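Local coordinates for protein bifunctional dTDP-4-dehydrorhamnose 3,5-epimerase/dTDP-4-dehydrorhamnose reductase (Arabidopsis thaliana, PDB 4QQR) that converts dTDP-4-dehydro-6-deoxy-alpha-D-glucose to dTDP-beta-L-rhamnose by epimerizing its C3' and C5' positions and then reducing the product with NADPH, at residues 21-26 and 177-182; 197-202 and 283-288. All coordinates share one frame; numbering follows the deposited sequence.

Contact 1 closes in sequence before contact 2 opens, and their centres lie about 15 Å apart in the same Rossmann-type chain. The first joins the start of helix 23-34, which follows the first strand of the six-stranded parallel sheet, to the loop leading into helix 180-186. The second joins the start of helix 200-212 to helix 282-291 near the C-terminus. They meet directly: Leu200 of contact 2 lies against Trp23 and Ile24 of contact 1, Phe180 against Met197, and Ile181 against Leu286. Apolar pairs thus link the two contacts at several points, between the probable NADPH-binding loop and helix 282-291.

Contact 1 of 2, residues 21-26 and 177-182; sequences TGWIGG and PRNFIT. With SO4 (sulfate ion), chain H.
The glycine-rich GxxGxxG loop of the Rossmann fold, whose second and third glycines are Gly22 and Gly25, here meets the loop that leads into helix 180-186. Trp23, in the first turn of helix 23-34, carries the contact. Its CG stands anti to the backbone N (chi1 -170°), which sends the indole across to residues 177-182. There CE3 meets Arg178 CB at 3.5 Å, CZ3 lies 3.4 Å from Arg178 O, and CH2 rests 3.3 Å from Asn179 CA. A broad, flat indole suits this place because it can touch two consecutive residues at once. Arg178 runs back past the ring in the opposite direction, bent at chi2 and chi3, until NH1 is 3.4 Å from Trp23 CB. The guanidinium plane is turned 73° from the ring, so the two do not stack; Trp23 CB instead lies at the guanidinium edge. A sulfate, probably from the crystallisation liquor, sits before the helix N-terminus, accepting hydrogen bonds from Trp23 N, modelled doubtfully short, and Thr71 OG1. Gly22, without a side chain, lets its backbone lie close to the anion. Arg178 CD is 3.2 Å from sulfate O4; the guanidinium is not bonded to it, but its charge probably still suits an anion here. The site is consistent with a cofactor phosphate position, Trp23, Ile24 and Thr71 being probable NADPH-binding residues. Asn179 caps helix 180-186: its OD1 accepts from Ile181 N at 3.0 Å, and its ND2 donates to the carbonyls of Ser171 and Asp173. Beyond the contact, Trp23 and Ile24 pack on helix 200-212, and Ile181 on helix 282-291.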
loop_
_atom_site.group_PDB
_atom_site.type_symbol
_atom_site.label_atom_id
_atom_site.label_comp_id
_atom_site.label_asym_id
_atom_site.label_seq_id
_atom_site.Cartn_x
_atom_site.Cartn_y
_atom_site.Cartn_z
ATOM N N THR A 21 10.805 7.261 -20.717
ATOM C CA THR A 21 11.005 8.603 -20.192
ATOM C C THR A 21 12.208 8.698 -19.243
ATOM O O THR A 21 12.953 9.669 -19.288
ATOM C CB THR A 21 9.722 9.059 -19.446
ATOM O OG1 THR A 21 8.724 9.446 -20.401
ATOM C CG2 THR A 21 10.010 10.218 -18.485
ATOM N N GLY A 22 12.405 7.684 -18.406
ATOM C CA GLY A 22 13.317 7.794 -17.281
ATOM C C GLY A 22 14.760 7.361 -17.490
ATOM O O GLY A 22 15.141 6.931 -18.576
ATOM N N TRP A 23 15.561 7.460 -16.434
ATOM C CA TRP A 23 16.992 7.204 -16.533
ATOM C C TRP A 23 17.284 5.728 -16.835
ATOM O O TRP A 23 17.799 5.395 -17.903
ATOM C CB TRP A 23 17.708 7.689 -15.260
ATOM C CG TRP A 23 19.235 7.698 -15.318
ATOM C CD1 TRP A 23 20.019 7.545 -16.427
ATOM C CD2 TRP A 23 20.139 7.862 -14.214
ATOM N NE1 TRP A 23 21.348 7.608 -16.083
ATOM C CE2 TRP A 23 21.449 7.802 -14.734
ATOM C CE3 TRP A 23 19.967 8.066 -12.841
ATOM C CZ2 TRP A 23 22.580 7.924 -13.926
ATOM C CZ3 TRP A 23 21.089 8.188 -12.039
ATOM C CH2 TRP A 23 22.381 8.111 -12.584
ATOM N N ILE A 24 16.947 4.846 -15.899
ATOM C CA ILE A 24 17.156 3.406 -16.071
ATOM C C ILE A 24 16.440 2.797 -17.305
ATOM O O ILE A 24 17.031 2.014 -18.066
ATOM C CB ILE A 24 16.762 2.667 -14.775
ATOM C CG1 ILE A 24 17.782 2.977 -13.683
ATOM C CG2 ILE A 24 16.663 1.148 -14.987
ATOM C CD1 ILE A 24 17.457 2.318 -12.351
ATOM N N GLY A 25 15.176 3.165 -17.495
ATOM C CA GLY A 25 14.390 2.663 -18.609
ATOM C C GLY A 25 15.006 3.003 -19.951
ATOM O O GLY A 25 14.997 2.187 -20.885
ATOM N N GLY A 26 15.543 4.221 -20.043
ATOM C CA GLY A 26 16.304 4.635 -21.206
ATOM C C GLY A 26 17.574 3.825 -21.367
ATOM O O GLY A 26 17.905 3.407 -22.479
ATOM N N PRO A 177 22.207 15.027 -14.651
ATOM C CA PRO A 177 21.853 15.604 -13.351
ATOM C C PRO A 177 21.281 14.594 -12.349
ATOM O O PRO A 177 21.272 14.860 -11.139
ATOM C CB PRO A 177 20.790 16.658 -13.718
ATOM C CG PRO A 177 20.339 16.309 -15.079
ATOM C CD PRO A 177 21.530 15.729 -15.752
ATOM N N ARG A 178 20.809 13.449 -12.836
ATOM C CA ARG A 178 20.270 12.441 -11.929
ATOM C C ARG A 178 21.390 11.631 -11.273
ATOM O O ARG A 178 21.219 11.056 -10.202
ATOM C CB ARG A 178 19.268 11.540 -12.661
ATOM C CG ARG A 178 17.815 12.034 -12.617
ATOM C CD ARG A 178 17.083 11.649 -13.884
ATOM N NE ARG A 178 17.516 12.486 -14.995
ATOM C CZ ARG A 178 17.643 12.080 -16.258
ATOM N NH1 ARG A 178 17.368 10.822 -16.600
ATOM N NH2 ARG A 178 18.053 12.945 -17.187
ATOM N N ASN A 179 22.543 11.610 -11.929
ATOM C CA ASN A 179 23.724 10.928 -11.420
ATOM C C ASN A 179 24.124 11.441 -10.040
ATOM O O ASN A 179 24.261 12.641 -9.837
ATOM C CB ASN A 179 24.867 11.076 -12.439
ATOM C CG ASN A 179 26.039 10.140 -12.170
ATOM O OD1 ASN A 179 26.418 9.894 -11.018
ATOM N ND2 ASN A 179 26.629 9.624 -13.244
ATOM N N PHE A 180 24.300 10.531 -9.087
ATOM C CA PHE A 180 24.547 10.943 -7.715
ATOM C C PHE A 180 25.856 11.700 -7.592
ATOM O O PHE A 180 25.942 12.670 -6.839
ATOM C CB PHE A 180 24.544 9.762 -6.752
ATOM C CG PHE A 180 24.821 10.153 -5.322
ATOM C CD1 PHE A 180 23.809 10.632 -4.513
ATOM C CD2 PHE A 180 26.096 10.052 -4.790
ATOM C CE1 PHE A 180 24.059 10.997 -3.199
ATOM C CE2 PHE A 180 26.350 10.418 -3.481
ATOM C CZ PHE A 180 25.326 10.889 -2.683
ATOM N N ILE A 181 26.864 11.245 -8.332
ATOM C CA ILE A 181 28.157 11.920 -8.387
ATOM C C ILE A 181 28.020 13.391 -8.788
ATOM O O ILE A 181 28.464 14.279 -8.051
ATOM C CB ILE A 181 29.120 11.239 -9.386
ATOM C CG1 ILE A 181 29.395 9.787 -8.982
ATOM C CG2 ILE A 181 30.433 12.003 -9.474
ATOM C CD1 ILE A 181 30.322 9.075 -9.938
ATOM N N THR A 182 27.406 13.657 -9.941
ATOM C CA THR A 182 27.321 15.042 -10.398
ATOM C C THR A 182 26.450 15.945 -9.513
ATOM O O THR A 182 26.697 17.151 -9.452
ATOM C CB THR A 182 26.905 15.178 -11.867
ATOM O OG1 THR A 182 25.633 15.831 -11.944
ATOM C CG2 THR A 182 26.867 13.832 -12.527
HETATM S S SO4 H . 13.914 9.536 -13.630
HETATM O O1 SO4 H . 14.613 9.522 -12.339
HETATM O O2 SO4 H . 12.501 9.256 -13.360
HETATM O O3 SO4 H . 14.468 8.498 -14.501
HETATM O O4 SO4 H . 14.056 10.830 -14.314
#

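Contact 2 of 2, residues 197-202 and 283-288; sequences MTILDE and KESLIK
The buried carboxylate oxygen Glu202 OE1 accepts a hydrogen bond from Ser285 OG, 2.5 Å away and nearly along the C-O axis, and a weak one from Asn223 ND2. The other oxygen, OE2, is held by the backbone N of Met280, so both oxygens have donors and the group's rotation is fixed. These donors, and the nearby N-terminal end of helix 282-291, probably help the carboxylate keep its negative charge inside the protein, though Glu284, 6.7 Å away between the OE2 atoms, probably opposes this in part. Glutamate has the length: with CG anti to the backbone N (chi1 178°) and the chain extended, it spans the gap between two helices. Serine suits the other side, since it offers a hydroxyl without pushing the backbones apart. In this Rossmann-type reductase the bond ties the first turn of helix 200-212 to helix 282-291. Ile199, the N-cap residue of the former, lies beside the polar pair, with its CG1 3.3 Å from Ser285 OG. Asn223, which weakly reaches the acid, also takes its backbone N-H through OD1. Beyond the hydroxyl, Ile199 CD1 meets Leu286 CD2 at 3.7 Å, the two side chains crossing at about a right angle; Leu286 leaves its backbone heading away from residues 197-202, but its branched end comes back. Such branched apolar ends fill this buried side. Phe289, one turn along, packs against Ile199 and Glu202.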
loop_
_atom_site.group_PDB
_atom_site.type_symbol
_atom_site.label_atom_id
_atom_site.label_comp_id
_atom_site.label_asym_id
_atom_site.label_seq_id
_atom_site.Cartn_x
_atom_site.Cartn_y
_atom_site.Cartn_z
ATOM N N MET A 197 25.685 2.043 -2.605
ATOM C CA MET A 197 25.348 2.754 -3.837
ATOM C C MET A 197 25.328 1.785 -5.000
ATOM O O MET A 197 25.920 0.700 -4.931
ATOM C CB MET A 197 26.351 3.887 -4.130
ATOM C CG MET A 197 26.657 4.830 -2.954
ATOM S SD MET A 197 27.214 6.459 -3.504
ATOM C CE MET A 197 27.319 7.327 -1.932
ATOM N N THR A 198 24.657 2.191 -6.071
ATOM C CA THR A 198 24.449 1.333 -7.232
ATOM C C THR A 198 25.207 1.873 -8.448
ATOM O O THR A 198 24.959 2.996 -8.886
ATOM C CB THR A 198 22.926 1.247 -7.570
ATOM O OG1 THR A 198 22.204 0.772 -6.429
ATOM C CG2 THR A 198 22.666 0.327 -8.742
ATOM N N ILE A 199 26.119 1.084 -9.012
ATOM C CA ILE A 199 26.768 1.494 -10.258
ATOM C C ILE A 199 25.979 0.972 -11.450
ATOM O O ILE A 199 26.141 -0.182 -11.847
ATOM C CB ILE A 199 28.200 0.973 -10.373
ATOM C CG1 ILE A 199 29.018 1.346 -9.144
ATOM C CG2 ILE A 199 28.835 1.528 -11.631
ATOM C CD1 ILE A 199 29.069 2.820 -8.913
ATOM N N LEU A 200 25.110 1.812 -12.009
ATOM C CA LEU A 200 24.203 1.377 -13.084
ATOM C C LEU A 200 24.909 0.698 -14.261
ATOM O O LEU A 200 24.384 -0.246 -14.833
ATOM C CB LEU A 200 23.363 2.542 -13.606
ATOM C CG LEU A 200 22.417 3.212 -12.616
ATOM C CD1 LEU A 200 21.701 4.381 -13.280
ATOM C CD2 LEU A 200 21.425 2.194 -12.032
ATOM N N ASP A 201 26.093 1.184 -14.619
ATOM C CA ASP A 201 26.846 0.641 -15.745
ATOM C C ASP A 201 27.211 -0.824 -15.540
ATOM O O ASP A 201 27.207 -1.598 -16.495
ATOM C CB ASP A 201 28.121 1.458 -15.977
ATOM C CG ASP A 201 27.835 2.841 -16.507
ATOM O OD1 ASP A 201 28.144 3.087 -17.690
ATOM O OD2 ASP A 201 27.293 3.675 -15.745
ATOM N N GLU A 202 27.547 -1.196 -14.304
ATOM C CA GLU A 202 27.799 -2.598 -13.971
ATOM C C GLU A 202 26.513 -3.376 -13.645
ATOM O O GLU A 202 26.326 -4.499 -14.115
ATOM C CB GLU A 202 28.777 -2.716 -12.807
ATOM C CG GLU A 202 29.034 -4.155 -12.398
ATOM C CD GLU A 202 29.940 -4.257 -11.181
ATOM O OE1 GLU A 202 30.120 -3.223 -10.499
ATOM O OE2 GLU A 202 30.475 -5.358 -10.908
ATOM N N LYS A 283 34.099 0.959 -4.698
ATOM C CA LYS A 283 35.363 1.618 -5.009
ATOM C C LYS A 283 35.971 1.097 -6.302
ATOM O O LYS A 283 36.218 1.887 -7.221
ATOM C CB LYS A 283 36.333 1.582 -3.820
ATOM C CG LYS A 283 35.799 2.388 -2.624
ATOM C CD LYS A 283 36.852 2.646 -1.552
ATOM C CE LYS A 283 36.213 3.262 -0.301
ATOM N NZ LYS A 283 37.178 3.362 0.842
ATOM N N GLU A 284 36.163 -0.218 -6.404
ATOM C CA GLU A 284 36.744 -0.753 -7.629
ATOM C C GLU A 284 35.789 -0.565 -8.810
ATOM O O GLU A 284 36.232 -0.298 -9.930
ATOM C CB GLU A 284 37.226 -2.215 -7.484
ATOM C CG GLU A 284 36.303 -3.162 -6.697
ATOM C CD GLU A 284 36.577 -4.664 -6.965
ATOM O OE1 GLU A 284 37.706 -4.997 -7.403
ATOM O OE2 GLU A 284 35.663 -5.509 -6.744
ATOM N N SER A 285 34.485 -0.670 -8.550
ATOM C CA SER A 285 33.477 -0.516 -9.602
ATOM C C SER A 285 33.394 0.934 -10.063
ATOM O O SER A 285 33.273 1.205 -11.259
ATOM C CB SER A 285 32.108 -1.006 -9.120
ATOM O OG SER A 285 31.138 -0.966 -10.149
ATOM N N LEU A 286 33.455 1.857 -9.107
ATOM C CA LEU A 286 33.606 3.280 -9.412
ATOM C C LEU A 286 34.833 3.555 -10.294
ATOM O O LEU A 286 34.707 4.218 -11.327
ATOM C CB LEU A 286 33.694 4.108 -8.126
ATOM C CG LEU A 286 32.380 4.394 -7.407
ATOM C CD1 LEU A 286 32.637 4.820 -5.985
ATOM C CD2 LEU A 286 31.617 5.464 -8.155
ATOM N N ILE A 287 36.003 3.056 -9.889
ATOM C CA ILE A 287 37.225 3.256 -10.670
ATOM C C ILE A 287 37.094 2.740 -12.101
ATOM O O ILE A 287 37.376 3.455 -13.063
ATOM C CB ILE A 287 38.476 2.583 -10.019
ATOM C CG1 ILE A 287 38.906 3.328 -8.751
ATOM C CG2 ILE A 287 39.624 2.523 -11.007
ATOM C CD1 ILE A 287 38.893 4.842 -8.900
ATOM N N LYS A 288 36.651 1.495 -12.223
ATOM C CA LYS A 288 36.656 0.794 -13.492
ATOM C C LYS A 288 35.558 1.257 -14.447
ATOM O O LYS A 288 35.776 1.331 -15.661
ATOM C CB LYS A 288 36.550 -0.713 -13.254
ATOM C CG LYS A 288 36.149 -1.492 -14.486
ATOM C CD LYS A 288 35.953 -2.963 -14.191
ATOM C CE LYS A 288 35.798 -3.746 -15.493
ATOM N NZ LYS A 288 36.937 -3.452 -16.434
#